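Long-range contacts in peroxiredoxin (Clostridioides difficile, PDB 6TSB), which hydrolyses chitin as an endochitinase through this family 18 glycosyl hydrolase domain, and probably reduces hydroperoxides with thioredoxin through its peroxiredoxin part: residues Ala56-Phe61 and Ile94-Gly99; Gly101-Ser106 and Gly147-Pro152; Lys173-Ala178 and Pro197-Phe202; Asp208-Glu213 and Leu230-Tyr235. One frame throughout, in Å; residues are numbered along the deposited sequence.

Contact 1 (Ala56-Phe61 and Ile94-Gly99); sequences AVIFAF and IVAIGG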
# COMPACT_ATOMS: atom_id res chain seq x y z
N ALA A 56 12.10 -27.87 -6.56
CA ALA A 56 12.74 -28.11 -7.86
C ALA A 56 13.27 -26.81 -8.46
O ALA A 56 12.69 -25.72 -8.25
CB ALA A 56 11.75 -28.75 -8.79
N VAL A 57 14.38 -26.96 -9.16
CA VAL A 57 15.08 -25.90 -9.93
C VAL A 57 15.12 -26.37 -11.39
O VAL A 57 15.38 -27.61 -11.65
CB VAL A 57 16.50 -25.63 -9.38
CG1 VAL A 57 16.43 -24.95 -8.03
CG2 VAL A 57 17.34 -26.89 -9.28
N ILE A 58 14.87 -25.44 -12.29
CA ILE A 58 14.84 -25.72 -13.75
C ILE A 58 15.95 -24.88 -14.35
O ILE A 58 15.77 -23.67 -14.44
CB ILE A 58 13.46 -25.42 -14.38
CG1 ILE A 58 12.31 -26.17 -13.70
CG2 ILE A 58 13.51 -25.75 -15.86
CD1 ILE A 58 10.94 -25.95 -14.35
N PHE A 59 17.07 -25.52 -14.70
CA PHE A 59 18.20 -24.87 -15.40
C PHE A 59 17.73 -24.41 -16.78
O PHE A 59 17.25 -25.24 -17.57
CB PHE A 59 19.39 -25.82 -15.55
CG PHE A 59 20.52 -25.19 -16.33
CD1 PHE A 59 21.32 -24.21 -15.76
CD2 PHE A 59 20.76 -25.54 -17.65
CE1 PHE A 59 22.35 -23.62 -16.47
CE2 PHE A 59 21.78 -24.93 -18.37
CZ PHE A 59 22.56 -23.97 -17.78
N ALA A 60 17.95 -23.14 -17.11
CA ALA A 60 17.68 -22.59 -18.45
C ALA A 60 18.97 -22.01 -19.07
O ALA A 60 19.62 -21.16 -18.46
CB ALA A 60 16.60 -21.56 -18.29
N PHE A 61 19.35 -22.45 -20.28
CA PHE A 61 18.69 -23.48 -21.07
C PHE A 61 19.71 -24.43 -21.72
O PHE A 61 20.86 -24.07 -21.82
CB PHE A 61 17.94 -22.87 -22.26
CG PHE A 61 16.79 -21.97 -21.93
CD1 PHE A 61 15.56 -22.49 -21.57
CD2 PHE A 61 16.91 -20.59 -22.05
CE1 PHE A 61 14.49 -21.65 -21.29
CE2 PHE A 61 15.84 -19.75 -21.78
CZ PHE A 61 14.63 -20.29 -21.40
N ILE A 94 16.23 -29.99 -13.04
CA ILE A 94 15.60 -30.16 -14.37
C ILE A 94 16.38 -29.27 -15.31
O ILE A 94 16.77 -28.18 -14.85
CB ILE A 94 14.12 -29.76 -14.32
CG1 ILE A 94 13.37 -30.41 -13.15
CG2 ILE A 94 13.42 -30.01 -15.65
CD1 ILE A 94 13.47 -31.90 -13.15
N VAL A 95 16.53 -29.69 -16.56
CA VAL A 95 17.02 -28.83 -17.66
C VAL A 95 15.86 -28.54 -18.61
O VAL A 95 15.16 -29.46 -19.08
CB VAL A 95 18.23 -29.44 -18.40
CG1 VAL A 95 18.58 -28.64 -19.65
CG2 VAL A 95 19.45 -29.54 -17.49
N ALA A 96 15.72 -27.26 -18.88
CA ALA A 96 14.81 -26.71 -19.89
C ALA A 96 15.59 -26.59 -21.20
O ALA A 96 16.71 -26.04 -21.19
CB ALA A 96 14.28 -25.38 -19.44
N ILE A 97 14.98 -27.12 -22.26
CA ILE A 97 15.51 -27.04 -23.64
C ILE A 97 14.65 -26.01 -24.35
O ILE A 97 13.43 -26.22 -24.38
CB ILE A 97 15.43 -28.41 -24.31
CG1 ILE A 97 16.21 -29.48 -23.55
CG2 ILE A 97 15.88 -28.32 -25.76
CD1 ILE A 97 15.94 -30.90 -24.04
N GLY A 98 15.23 -24.93 -24.83
CA GLY A 98 14.54 -24.03 -25.76
C GLY A 98 14.47 -22.62 -25.22
O GLY A 98 15.53 -22.07 -24.89
N GLY A 99 13.26 -22.05 -25.20
CA GLY A 99 13.03 -20.65 -24.80
C GLY A 99 12.72 -19.77 -25.98
O GLY A 99 12.81 -20.23 -27.13
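V57 opens the pairing: its O takes the N-H of I94 at 2.9 Å (V57 O to I94 N). At I58 the backbone turns its polar groups away, and the side chain rides on the same sheet face as I94 and A96. With CG1 anti to its own carbonyl carbon (chi1 -56°), I58 lays CG1 against I94 CB and sends CG2 to A96 CB, 3.7 Å off. F59 then turns both its N and its O to the partner strand, the N donating to I94 O at 2.7 Å. The O receives A96 N at 2.9 Å, nearly straight at 172°. Its CB meets V95 CG2 on the other sheet face. F61, entered through a cis peptide, leaves the regular pairing: its ring is clamped between A60 CB on one face and G98 O, 3.2 Å from F61 CG, on the other. G99 CA adds a CH-pi contact on that second face, while A96 O lies at the ring edge. These are parallel neighbours in the TIM barrel, with strand 37-43 beyond 56-61 and strand 133-137 beyond 94-98; helix 75-83 covers F59, and W332 of the second subunit packs on A60.

Contact 2 (Gly101-Ser106 and Gly147-Pro152); sequences GAEGFS and GITSRP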
# COMPACT_ATOMS: atom_id res chain seq x y z
N GLY A 101 12.58 -17.73 -29.13
CA GLY A 101 13.49 -17.62 -30.29
C GLY A 101 14.36 -18.86 -30.51
O GLY A 101 15.02 -18.88 -31.53
N ALA A 102 14.33 -19.87 -29.63
CA ALA A 102 15.15 -21.10 -29.72
C ALA A 102 14.65 -22.03 -30.83
O ALA A 102 13.60 -22.73 -30.64
CB ALA A 102 15.17 -21.82 -28.40
N GLU A 103 15.43 -22.09 -31.91
CA GLU A 103 15.14 -22.82 -33.17
C GLU A 103 15.46 -24.30 -32.98
O GLU A 103 16.20 -24.62 -32.04
CB GLU A 103 15.94 -22.23 -34.35
CG GLU A 103 15.65 -22.90 -35.69
CD GLU A 103 14.23 -22.72 -36.19
OE1 GLU A 103 13.95 -21.63 -36.71
OE2 GLU A 103 13.40 -23.66 -36.03
N GLY A 104 14.82 -25.14 -33.79
CA GLY A 104 15.16 -26.56 -33.95
C GLY A 104 14.00 -27.50 -33.70
O GLY A 104 14.12 -28.70 -34.07
N PHE A 105 12.94 -27.08 -33.02
CA PHE A 105 11.96 -28.09 -32.51
C PHE A 105 11.09 -28.66 -33.64
O PHE A 105 10.72 -29.87 -33.56
CB PHE A 105 11.05 -27.52 -31.42
CG PHE A 105 11.63 -27.55 -30.03
CD1 PHE A 105 11.74 -28.74 -29.34
CD2 PHE A 105 12.00 -26.38 -29.39
CE1 PHE A 105 12.26 -28.76 -28.06
CE2 PHE A 105 12.49 -26.41 -28.09
CZ PHE A 105 12.61 -27.60 -27.43
N SER A 106 10.66 -27.79 -34.58
CA SER A 106 9.77 -28.17 -35.71
C SER A 106 10.46 -29.26 -36.55
O SER A 106 9.79 -30.26 -36.88
CB SER A 106 9.39 -26.96 -36.55
OG SER A 106 8.43 -27.33 -37.53
N GLY A 147 10.32 -15.91 -34.53
CA GLY A 147 11.24 -15.95 -35.69
C GLY A 147 11.70 -17.36 -36.06
O GLY A 147 12.46 -17.49 -37.03
N ILE A 148 11.26 -18.39 -35.33
CA ILE A 148 11.63 -19.81 -35.58
C ILE A 148 10.75 -20.40 -36.69
O ILE A 148 9.68 -19.85 -37.00
CB ILE A 148 11.52 -20.66 -34.30
CG1 ILE A 148 10.08 -20.77 -33.80
CG2 ILE A 148 12.45 -20.11 -33.23
CD1 ILE A 148 9.91 -21.64 -32.58
N THR A 149 11.19 -21.52 -37.24
CA THR A 149 10.45 -22.40 -38.16
C THR A 149 9.17 -22.93 -37.48
O THR A 149 9.25 -23.39 -36.31
CB THR A 149 11.36 -23.54 -38.62
OG1 THR A 149 12.44 -22.95 -39.34
CG2 THR A 149 10.66 -24.57 -39.47
N SER A 150 8.05 -22.91 -38.21
CA SER A 150 6.81 -23.63 -37.83
C SER A 150 6.25 -24.33 -39.05
O SER A 150 6.54 -23.88 -40.16
CB SER A 150 5.77 -22.70 -37.25
OG SER A 150 5.51 -21.60 -38.12
N ARG A 151 5.43 -25.34 -38.79
CA ARG A 151 4.67 -26.14 -39.78
C ARG A 151 3.31 -26.48 -39.18
O ARG A 151 3.21 -26.78 -37.99
CB ARG A 151 5.40 -27.45 -40.12
CG ARG A 151 6.85 -27.28 -40.55
CD ARG A 151 7.53 -28.59 -40.94
NE ARG A 151 8.78 -28.36 -41.68
CZ ARG A 151 9.99 -28.26 -41.15
NH1 ARG A 151 10.15 -28.38 -39.84
NH2 ARG A 151 11.03 -28.01 -41.91
N PRO A 152 2.24 -26.52 -40.00
CA PRO A 152 0.91 -26.96 -39.56
C PRO A 152 0.88 -28.23 -38.69
O PRO A 152 0.15 -28.28 -37.72
CB PRO A 152 0.20 -27.25 -40.89
CG PRO A 152 0.84 -26.30 -41.89
CD PRO A 152 2.27 -26.12 -41.42
O HOH W 1 10.98 -24.75 -34.83
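E103 carries its CG anti to the main-chain nitrogen (chi1 -178°) and then folds back about the CB-CG bond (chi2 64°), which swings the carboxylate back over the start of T149. There OE1 takes the T149 N-H with its syn lone pair, E103 OE1 to T149 N being 2.8 Å, while OE2 has only a weak claim on the same nitrogen. E103 OE2 is also held by G104 N at 3.0 Å, on its anti side, tilted somewhat out of the carboxylate plane, and by a water. That water gives its other proton to T149 O, 2.7 Å away, and accepts from S106 N, so the first turn of helix 105-109 is tied to the loop through it. On the flank away from T149, I148 CG2 presses on G101 O at 3.3 Å. Farther along, R151 runs out extended and NH1 makes a weak, bent bond to S106 OG at 3.1 Å; its stronger partner is D107, in a salt bridge, and S106 OG itself is bonded to D154. With G104 as the helix N-cap and F105 stacked on W138, the two loops following strands 92-98 and 133-137 are bound together at the C-terminal end of the barrel, where family 18 chitinases build their substrate cleft.

Contact 3 (Lys173-Ala178 and Pro197-Phe202); sequences KWLSVA and PIIDYF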
# COMPACT_ATOMS: atom_id res chain seq x y z
N LYS A 173 11.23 -40.22 -14.33
CA LYS A 173 11.89 -38.92 -14.57
C LYS A 173 10.84 -37.87 -14.88
O LYS A 173 9.77 -38.17 -15.48
CB LYS A 173 12.88 -38.97 -15.74
CG LYS A 173 14.07 -39.92 -15.60
CD LYS A 173 15.09 -39.43 -14.61
CE LYS A 173 16.16 -40.45 -14.29
NZ LYS A 173 16.98 -39.97 -13.17
N TRP A 174 11.13 -36.65 -14.47
CA TRP A 174 10.26 -35.49 -14.68
C TRP A 174 10.30 -35.13 -16.15
O TRP A 174 11.39 -35.01 -16.74
CB TRP A 174 10.73 -34.37 -13.77
CG TRP A 174 10.28 -32.98 -14.09
CD1 TRP A 174 10.34 -32.31 -15.28
CD2 TRP A 174 9.84 -32.04 -13.11
NE1 TRP A 174 9.93 -31.01 -15.11
CE2 TRP A 174 9.63 -30.82 -13.78
CE3 TRP A 174 9.61 -32.13 -11.74
CZ2 TRP A 174 9.18 -29.69 -13.11
CZ3 TRP A 174 9.18 -31.01 -11.07
CH2 TRP A 174 8.98 -29.81 -11.75
N LEU A 175 9.12 -34.98 -16.73
CA LEU A 175 8.99 -34.38 -18.05
C LEU A 175 7.94 -33.28 -17.90
O LEU A 175 6.92 -33.56 -17.30
CB LEU A 175 8.56 -35.47 -19.04
CG LEU A 175 8.14 -34.96 -20.42
CD1 LEU A 175 9.25 -34.14 -21.05
CD2 LEU A 175 7.75 -36.11 -21.33
N SER A 176 8.22 -32.09 -18.42
CA SER A 176 7.31 -30.94 -18.32
C SER A 176 7.41 -30.15 -19.62
O SER A 176 8.36 -30.33 -20.37
CB SER A 176 7.62 -30.09 -17.11
OG SER A 176 8.91 -29.48 -17.19
N VAL A 177 6.42 -29.32 -19.86
CA VAL A 177 6.28 -28.53 -21.09
C VAL A 177 5.93 -27.15 -20.59
O VAL A 177 5.10 -27.05 -19.69
CB VAL A 177 5.17 -29.14 -21.96
CG1 VAL A 177 4.69 -28.19 -23.04
CG2 VAL A 177 5.62 -30.47 -22.53
N ALA A 178 6.60 -26.14 -21.11
CA ALA A 178 6.30 -24.72 -20.87
C ALA A 178 5.36 -24.29 -21.97
O ALA A 178 5.75 -24.47 -23.14
CB ALA A 178 7.57 -23.89 -20.89
N PRO A 197 -1.49 -36.99 -20.24
CA PRO A 197 -1.05 -38.21 -19.58
C PRO A 197 0.43 -38.56 -19.79
O PRO A 197 0.94 -39.43 -19.06
CB PRO A 197 -1.93 -39.32 -20.18
CG PRO A 197 -2.34 -38.78 -21.54
CD PRO A 197 -2.40 -37.27 -21.36
N ILE A 198 1.11 -37.88 -20.72
CA ILE A 198 2.55 -38.14 -21.02
C ILE A 198 3.42 -37.38 -20.01
O ILE A 198 4.38 -37.99 -19.49
CB ILE A 198 2.93 -37.75 -22.46
CG1 ILE A 198 2.12 -38.53 -23.51
CG2 ILE A 198 4.41 -37.93 -22.68
CD1 ILE A 198 2.04 -37.84 -24.86
N ILE A 199 3.12 -36.11 -19.80
CA ILE A 199 3.96 -35.17 -18.98
C ILE A 199 3.60 -35.26 -17.50
O ILE A 199 2.53 -35.76 -17.16
CB ILE A 199 3.80 -33.74 -19.51
CG1 ILE A 199 2.46 -33.11 -19.14
CG2 ILE A 199 4.03 -33.72 -21.01
CD1 ILE A 199 2.26 -31.74 -19.77
N ASP A 200 4.48 -34.76 -16.65
CA ASP A 200 4.28 -34.68 -15.18
C ASP A 200 3.68 -33.32 -14.85
O ASP A 200 2.82 -33.25 -13.97
CB ASP A 200 5.60 -34.88 -14.44
CG ASP A 200 6.13 -36.29 -14.60
OD1 ASP A 200 5.58 -37.17 -13.98
OD2 ASP A 200 7.07 -36.49 -15.38
N TYR A 201 4.06 -32.28 -15.57
CA TYR A 201 3.60 -30.90 -15.30
C TYR A 201 3.49 -30.13 -16.61
O TYR A 201 4.28 -30.38 -17.52
CB TYR A 201 4.56 -30.19 -14.35
CG TYR A 201 4.60 -30.77 -12.96
CD1 TYR A 201 3.55 -30.56 -12.07
CD2 TYR A 201 5.69 -31.49 -12.51
CE1 TYR A 201 3.57 -31.12 -10.80
CE2 TYR A 201 5.74 -32.01 -11.22
CZ TYR A 201 4.67 -31.83 -10.37
OH TYR A 201 4.69 -32.31 -9.10
N PHE A 202 2.54 -29.21 -16.66
CA PHE A 202 2.43 -28.16 -17.69
C PHE A 202 2.76 -26.87 -16.95
O PHE A 202 2.07 -26.59 -15.95
CB PHE A 202 1.04 -28.12 -18.30
CG PHE A 202 0.91 -27.13 -19.43
CD1 PHE A 202 0.69 -25.79 -19.17
CD2 PHE A 202 1.05 -27.53 -20.74
CE1 PHE A 202 0.59 -24.86 -20.20
CE2 PHE A 202 0.95 -26.60 -21.77
CZ PHE A 202 0.71 -25.28 -21.50
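W174 offers the face of its six-membered ring as a broad platform, and the CD2-CE2 side of Y201 comes down on it. The closest atoms are W174 CZ3 and Y201 CE2 at 3.6 Å, and the planes are inclined at 47°, so the pair is an oblique lean. The indole is steadied by its own strand: W174 NE1 donates to S176 OG at 2.8 Å, and S176 OG is in turn bonded to D135 on strand 133-137. On the other side of the sheet the bumps are aliphatic. L175 and I198 run alongside each other in the same direction, with L175 CD2 4.0 Å from I198 CG2. I199 fits between L175 and V177: its CG2 is turned anti to its carbonyl carbon and lands 3.9 Å from V177 CG2, the two side chains crossing almost at a right angle. Next along, F202 sets one ring face over V177 O and meets V177 CG1 with CE2. D200 fills the corner ahead of the strand. Its N gives to L175 O at 2.8 Å and its OD2 receives L175 N at 2.9 Å through the anti lone pair, so the carboxylate extends the main-chain pairing before S176 and Y201 begin the parallel bridges. D200 OD2 also sits 3.2 Å from K173 O, two acceptors side by side. R166 of helix 154-169 donates to both, in a salt bridge with D200, and its positive charge probably offsets their mutual repulsion and keeps D200 ionised at the mouth of the strand pair.

Contact 4 (Asp208-Glu213 and Leu230-Tyr235); sequences DFTAGE and LSLPGY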
# COMPACT_ATOMS: atom_id res chain seq x y z
N ASP A 208 3.87 -12.01 -19.34
CA ASP A 208 4.20 -11.40 -20.66
C ASP A 208 2.94 -11.12 -21.49
O ASP A 208 3.09 -10.96 -22.71
CB ASP A 208 5.16 -12.29 -21.45
CG ASP A 208 6.61 -12.14 -21.03
OD1 ASP A 208 6.97 -11.05 -20.53
OD2 ASP A 208 7.38 -13.11 -21.21
N PHE A 209 1.76 -10.99 -20.88
CA PHE A 209 0.51 -10.68 -21.64
C PHE A 209 0.74 -9.49 -22.58
O PHE A 209 0.14 -9.51 -23.68
CB PHE A 209 -0.69 -10.50 -20.69
CG PHE A 209 -1.04 -11.68 -19.81
CD1 PHE A 209 -0.56 -12.96 -20.07
CD2 PHE A 209 -1.85 -11.52 -18.70
CE1 PHE A 209 -0.89 -14.03 -19.26
CE2 PHE A 209 -2.17 -12.60 -17.87
CZ PHE A 209 -1.69 -13.85 -18.16
N THR A 210 1.60 -8.52 -22.22
CA THR A 210 1.81 -7.26 -23.01
C THR A 210 3.11 -7.26 -23.83
O THR A 210 3.41 -6.20 -24.42
CB THR A 210 1.83 -6.02 -22.10
OG1 THR A 210 2.79 -6.26 -21.07
CG2 THR A 210 0.47 -5.70 -21.53
N ALA A 211 3.83 -8.38 -23.90
CA ALA A 211 5.11 -8.55 -24.64
C ALA A 211 4.97 -8.24 -26.14
O ALA A 211 6.00 -7.94 -26.76
CB ALA A 211 5.62 -9.95 -24.42
N GLY A 212 3.77 -8.31 -26.73
CA GLY A 212 3.56 -8.02 -28.17
C GLY A 212 2.88 -6.68 -28.45
O GLY A 212 2.60 -6.43 -29.64
N GLU A 213 2.65 -5.83 -27.44
CA GLU A 213 1.86 -4.56 -27.55
C GLU A 213 2.76 -3.34 -27.33
O GLU A 213 3.64 -3.41 -26.46
CB GLU A 213 0.73 -4.55 -26.53
CG GLU A 213 -0.18 -5.77 -26.58
CD GLU A 213 -0.81 -6.02 -27.94
OE1 GLU A 213 -1.24 -5.04 -28.58
OE2 GLU A 213 -0.85 -7.19 -28.36
N LEU A 230 -7.54 -2.55 -16.85
CA LEU A 230 -6.10 -2.34 -17.12
C LEU A 230 -5.44 -3.63 -17.64
O LEU A 230 -4.21 -3.68 -17.68
CB LEU A 230 -5.46 -1.86 -15.81
CG LEU A 230 -6.00 -0.52 -15.31
CD1 LEU A 230 -5.50 -0.23 -13.89
CD2 LEU A 230 -5.64 0.60 -16.28
N SER A 231 -6.23 -4.63 -18.05
CA SER A 231 -5.71 -5.86 -18.69
C SER A 231 -6.17 -5.91 -20.15
O SER A 231 -7.18 -5.25 -20.48
CB SER A 231 -6.13 -7.09 -17.96
OG SER A 231 -7.48 -6.99 -17.59
N LEU A 232 -5.43 -6.66 -20.97
CA LEU A 232 -5.80 -6.96 -22.38
C LEU A 232 -7.11 -7.74 -22.41
O LEU A 232 -7.26 -8.70 -21.66
CB LEU A 232 -4.67 -7.76 -23.02
CG LEU A 232 -3.40 -6.96 -23.29
CD1 LEU A 232 -2.33 -7.86 -23.90
CD2 LEU A 232 -3.69 -5.77 -24.20
N PRO A 233 -8.11 -7.35 -23.24
CA PRO A 233 -9.31 -8.17 -23.40
C PRO A 233 -8.89 -9.60 -23.80
O PRO A 233 -8.12 -9.74 -24.78
CB PRO A 233 -10.19 -7.45 -24.44
CG PRO A 233 -9.29 -6.36 -25.04
CD PRO A 233 -8.15 -6.13 -24.07
N GLY A 234 -9.31 -10.60 -23.01
CA GLY A 234 -8.99 -12.03 -23.21
C GLY A 234 -7.98 -12.57 -22.20
O GLY A 234 -8.24 -13.63 -21.59
N TYR A 235 -6.85 -11.87 -22.02
CA TYR A 235 -5.65 -12.35 -21.29
C TYR A 235 -5.83 -12.15 -19.78
O TYR A 235 -5.94 -11.02 -19.30
CB TYR A 235 -4.38 -11.68 -21.80
CG TYR A 235 -3.99 -12.12 -23.18
CD1 TYR A 235 -4.55 -11.55 -24.31
CD2 TYR A 235 -3.06 -13.14 -23.36
CE1 TYR A 235 -4.20 -11.96 -25.58
CE2 TYR A 235 -2.70 -13.57 -24.62
CZ TYR A 235 -3.27 -12.98 -25.74
OH TYR A 235 -2.92 -13.41 -26.98
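The long loop that joins barrel strand 201-204 to helix 237-246 doubles back on itself here, bringing F209 against Y235 and L232. Its first arm is wound into two overlapping type I beta turns, D208 to A211 and T210 to E213, each closed by a backbone bond, A211 N to D208 O and E213 N to T210 O. F209 stands at the second position of the first turn and turns its ring so that Y235 CB rests over one face, 4.3 Å from the ring centroid and 27° off the normal, a CH-pi contact. Y235 CB is nearest F209 CG, at 3.9 Å. The two rings do not lie flat on each other; their planes meet at 45° with centroids 5.9 Å apart, and Y235 CD2 comes to F209 CD1 at 4.1 Å. L232 supplies the other wedge. A chi1 of -71° and a straight continuation carry its CD1 to the peptide of F209, where L232 CD1 comes to 3.0 Å from F209 O, a tight fit. The same methyl touches T210 CG2 at 4.3 Å and the aliphatic CG of E213 at 4.0 Å, so one branch of L232 serves both turns. M240 of helix 237-246 packs on both aromatic residues, and a bound PEG lies about 5 Å from the side chain of Y235. Between the arms there are only van der Waals contacts, mostly apolar, with one methyl against a carbonyl oxygen; polar tethering comes from the sides, through D208 to R263 and Y261, and through Y235 O to N224, so the fit of the side chains, together with these flanking bonds, probably sets how the arms meet.

Contacts 1 and 3 belong to the barrel wall: both are parallel pairings in the one sheet, buried, and separated by strand 133-137, yet they touch inside the barrel, where I94 CD1 reaches W174 CG at 3.5 Å. Contact 1 relies on main-chain bonds, whereas contact 3 begins with a carboxylate standing in for one. Contact 2 lies nearer the surface, in the loops after strands 92-98 and 133-137, and is more polar, with water and charge; F105 still packs on I97 and G98 to join it to contact 1. Contact 4, also largely buried, is a loop-to-loop meeting with no hydrogen bond between its two segments and touches none of the other three, its nearest atoms being about 10 Å from contact 1.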